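Local coordinates for synergistic-type venom protein S2C4 (PDB 7C28) that probably enhances the toxicity of other toxins, and forms a disulfide-linked homodimer of three-finger subunits, at residues Q21-K29 with C54-K65. Residues are numbered along the deposited sequence; the frame is centred on the assembly and turned at random.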
# COMPACT_ATOMS: atom_id res chain seq x y z
N GLN A 21 -18.93 7.51 -7.82
CA GLN A 21 -17.57 7.27 -7.33
C GLN A 21 -17.60 7.55 -5.83
O GLN A 21 -17.62 8.71 -5.41
CB GLN A 21 -16.56 8.14 -8.06
CG GLN A 21 -16.42 7.86 -9.55
CD GLN A 21 -15.39 8.74 -10.23
OE1 GLN A 21 -15.32 9.95 -9.98
NE2 GLN A 21 -14.57 8.15 -11.09
N LYS A 22 -17.60 6.49 -5.01
CA LYS A 22 -17.77 6.66 -3.57
C LYS A 22 -16.55 6.20 -2.76
O LYS A 22 -16.68 5.95 -1.56
CB LYS A 22 -19.02 5.90 -3.11
CG LYS A 22 -20.22 6.06 -4.04
CD LYS A 22 -21.40 5.20 -3.59
CE LYS A 22 -22.70 5.71 -4.20
NZ LYS A 22 -23.75 4.65 -4.31
N ILE A 23 -15.38 6.12 -3.39
CA ILE A 23 -14.16 5.67 -2.73
C ILE A 23 -13.00 6.55 -3.19
O ILE A 23 -12.93 6.92 -4.37
CB ILE A 23 -13.87 4.18 -3.04
CG1 ILE A 23 -15.07 3.29 -2.69
CG2 ILE A 23 -12.62 3.70 -2.33
CD1 ILE A 23 -15.33 3.14 -1.22
N CYS A 24 -12.09 6.88 -2.28
CA CYS A 24 -10.79 7.43 -2.64
C CYS A 24 -9.76 6.31 -2.60
O CYS A 24 -9.91 5.35 -1.84
CB CYS A 24 -10.34 8.56 -1.71
SG CYS A 24 -11.51 9.90 -1.40
N PHE A 25 -8.72 6.42 -3.43
CA PHE A 25 -7.69 5.39 -3.49
C PHE A 25 -6.29 5.99 -3.44
O PHE A 25 -6.07 7.15 -3.82
CB PHE A 25 -7.83 4.52 -4.76
CG PHE A 25 -7.40 5.21 -6.03
CD1 PHE A 25 -6.07 5.17 -6.45
CD2 PHE A 25 -8.32 5.88 -6.81
CE1 PHE A 25 -5.68 5.80 -7.62
CE2 PHE A 25 -7.93 6.51 -7.98
CZ PHE A 25 -6.61 6.47 -8.39
N LYS A 26 -5.36 5.18 -2.95
CA LYS A 26 -3.92 5.37 -3.11
C LYS A 26 -3.35 4.12 -3.76
O LYS A 26 -3.74 3.01 -3.41
CB LYS A 26 -3.24 5.61 -1.76
CG LYS A 26 -3.83 6.73 -0.94
CD LYS A 26 -3.19 6.80 0.43
CE LYS A 26 -1.75 7.29 0.32
NZ LYS A 26 -1.19 7.62 1.66
N ASN A 27 -2.44 4.30 -4.72
CA ASN A 27 -1.86 3.18 -5.46
C ASN A 27 -0.35 3.36 -5.56
O ASN A 27 0.13 4.28 -6.21
CB ASN A 27 -2.48 3.07 -6.86
CG ASN A 27 -2.22 1.72 -7.50
OD1 ASN A 27 -1.25 1.03 -7.18
ND2 ASN A 27 -3.09 1.34 -8.43
N TRP A 28 0.40 2.45 -4.93
CA TRP A 28 1.86 2.49 -4.93
C TRP A 28 2.36 1.76 -6.18
O TRP A 28 2.23 0.54 -6.28
CB TRP A 28 2.41 1.86 -3.66
CG TRP A 28 2.48 2.76 -2.45
CD1 TRP A 28 3.58 3.42 -1.97
CD2 TRP A 28 1.40 3.08 -1.56
NE1 TRP A 28 3.25 4.14 -0.84
CE2 TRP A 28 1.92 3.95 -0.57
CE3 TRP A 28 0.05 2.73 -1.50
CZ2 TRP A 28 1.13 4.46 0.46
CZ3 TRP A 28 -0.73 3.23 -0.48
CH2 TRP A 28 -0.19 4.09 0.49
N LYS A 29 2.92 2.51 -7.13
CA LYS A 29 3.54 1.94 -8.32
C LYS A 29 5.05 2.15 -8.25
O LYS A 29 5.52 3.26 -7.97
CB LYS A 29 2.95 2.54 -9.60
CG LYS A 29 1.59 1.91 -9.95
CD LYS A 29 0.92 2.54 -11.16
CE LYS A 29 0.03 1.53 -11.87
NZ LYS A 29 -1.08 1.04 -11.00
N CYS A 54 0.86 -1.81 -3.88
CA CYS A 54 -0.07 -1.84 -2.76
C CYS A 54 -1.13 -0.78 -2.99
O CYS A 54 -0.87 0.25 -3.63
CB CYS A 54 0.68 -1.61 -1.44
SG CYS A 54 -0.15 -2.08 0.10
N VAL A 55 -2.34 -1.03 -2.48
CA VAL A 55 -3.48 -0.13 -2.66
C VAL A 55 -4.15 0.08 -1.31
O VAL A 55 -4.32 -0.87 -0.54
CB VAL A 55 -4.49 -0.68 -3.70
CG1 VAL A 55 -5.88 -0.04 -3.52
CG2 VAL A 55 -3.99 -0.46 -5.12
N LYS A 56 -4.55 1.32 -1.03
CA LYS A 56 -5.35 1.62 0.14
C LYS A 56 -6.60 2.36 -0.32
O LYS A 56 -6.51 3.30 -1.11
CB LYS A 56 -4.56 2.45 1.16
CG LYS A 56 -5.42 3.14 2.21
CD LYS A 56 -4.56 3.92 3.20
CE LYS A 56 -5.41 4.65 4.22
NZ LYS A 56 -4.57 5.55 5.07
N CYS A 57 -7.76 1.92 0.16
CA CYS A 57 -9.04 2.51 -0.22
C CYS A 57 -9.82 2.93 1.01
O CYS A 57 -9.88 2.19 2.00
CB CYS A 57 -9.88 1.54 -1.05
SG CYS A 57 -9.42 1.38 -2.79
N CYS A 58 -10.43 4.11 0.94
CA CYS A 58 -11.14 4.72 2.06
C CYS A 58 -12.30 5.53 1.49
O CYS A 58 -12.35 5.80 0.29
CB CYS A 58 -10.22 5.59 2.92
SG CYS A 58 -9.21 6.70 1.95
N ASN A 59 -13.24 5.91 2.34
CA ASN A 59 -14.43 6.61 1.85
C ASN A 59 -14.84 7.77 2.76
O ASN A 59 -16.02 7.97 3.05
CB ASN A 59 -15.58 5.63 1.65
CG ASN A 59 -16.18 5.15 2.96
OD1 ASN A 59 -15.52 5.09 4.00
ND2 ASN A 59 -17.47 4.84 2.93
N THR A 60 -13.88 8.58 3.19
CA THR A 60 -14.19 9.88 3.77
C THR A 60 -13.36 10.95 3.10
O THR A 60 -12.37 10.66 2.41
CB THR A 60 -13.94 9.91 5.29
OG1 THR A 60 -12.60 9.50 5.56
CG2 THR A 60 -14.91 8.98 6.02
N ASP A 61 -13.75 12.21 3.32
CA ASP A 61 -13.19 13.32 2.57
C ASP A 61 -11.68 13.43 2.78
O ASP A 61 -11.21 13.50 3.92
CB ASP A 61 -13.89 14.63 2.95
CG ASP A 61 -15.31 14.70 2.41
OD1 ASP A 61 -15.49 14.60 1.18
OD2 ASP A 61 -16.26 14.85 3.21
N LYS A 62 -10.93 13.40 1.67
CA LYS A 62 -9.47 13.49 1.65
C LYS A 62 -8.81 12.48 2.58
O LYS A 62 -7.70 12.72 3.07
CB LYS A 62 -9.01 14.90 2.04
CG LYS A 62 -9.53 16.01 1.14
CD LYS A 62 -9.00 17.37 1.60
CE LYS A 62 -9.92 18.50 1.15
NZ LYS A 62 -9.77 19.71 2.02
N CYS A 63 -9.48 11.36 2.85
CA CYS A 63 -8.83 10.22 3.48
C CYS A 63 -7.53 9.80 2.79
O CYS A 63 -6.64 9.26 3.45
CB CYS A 63 -9.81 9.06 3.56
SG CYS A 63 -10.30 8.40 1.99
N ASN A 64 -7.41 10.01 1.48
CA ASN A 64 -6.28 9.46 0.72
C ASN A 64 -5.10 10.42 0.62
O ASN A 64 -4.42 10.46 -0.41
CB ASN A 64 -6.75 9.04 -0.67
CG ASN A 64 -7.09 10.21 -1.56
OD1 ASN A 64 -7.58 11.25 -1.10
ND2 ASN A 64 -6.82 10.07 -2.85
N LYS A 65 -4.81 11.18 1.68
CA LYS A 65 -3.69 12.14 1.68
C LYS A 65 -2.34 11.53 1.29
O LYS A 65 -1.92 10.50 1.83
CB LYS A 65 -3.57 12.80 3.06
CG LYS A 65 -4.68 13.77 3.39
CD LYS A 65 -4.71 14.07 4.88
CE LYS A 65 -5.03 12.81 5.68
NZ LYS A 65 -5.02 13.06 7.15
O HOH W 1 -4.08 8.02 3.48
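Asn64 lays its amide across strand 23-29 between Cys24 and Lys26, a compact example of how a three-finger toxin folds its C-terminal tail back onto its central strand. CG stands between the backbone N and the carbonyl carbon (chi1 70°), which brings it to 3.6 Å from Cys24 CB and sends ND2 to Phe25 O, 3.2 Å away. That bond is straight at the hydrogen and lies in the amide plane, yet it reaches the carbonyl from above its plane; with OD1 accepting from Val4 N, the amide is gripped at both ends and its rotation fixed. Lys26 crosses Asn64 at a slant, CG lying 3.7 Å from Asn64 CB. A bend at chi3 (70°) then carries NZ to Lys65 O at 3.0 Å. A water donates to Cys63 O and accepts from Lys56 NZ and, weakly, from Lys26 NZ, and so may ease the repulsion between the two lysines. Beside this clamp the Cys58-Cys63 disulfide closes the tail loop, and Cys63 SG packs 3.7 Å from Cys24 CB, next to the Cys24-Cys3 bridge. On the reverse face, Ile23 CG2 presses on Cys57 CB at 3.7 Å and Val55 CG2 lies against the amide carbon of Asn27. Underneath, the strands run antiparallel at 165°; the hydrogen-bonded pairs Cys24-Cys58 and Lys26-Lys56 set the register. At the far end Trp28 turns the edge of its ring, at CE3, to Cys54 O (3.4 Å). There Cys54 is joined to Cys54 of the second subunit by a disulfide, and Tyr36 of that subunit meets Trp28 edge-to-face. Strand 23-32 is the middle of a three-stranded sheet, with 54-58 along one side and 35-43 along the other, whose Arg40 also binds Asn64 O.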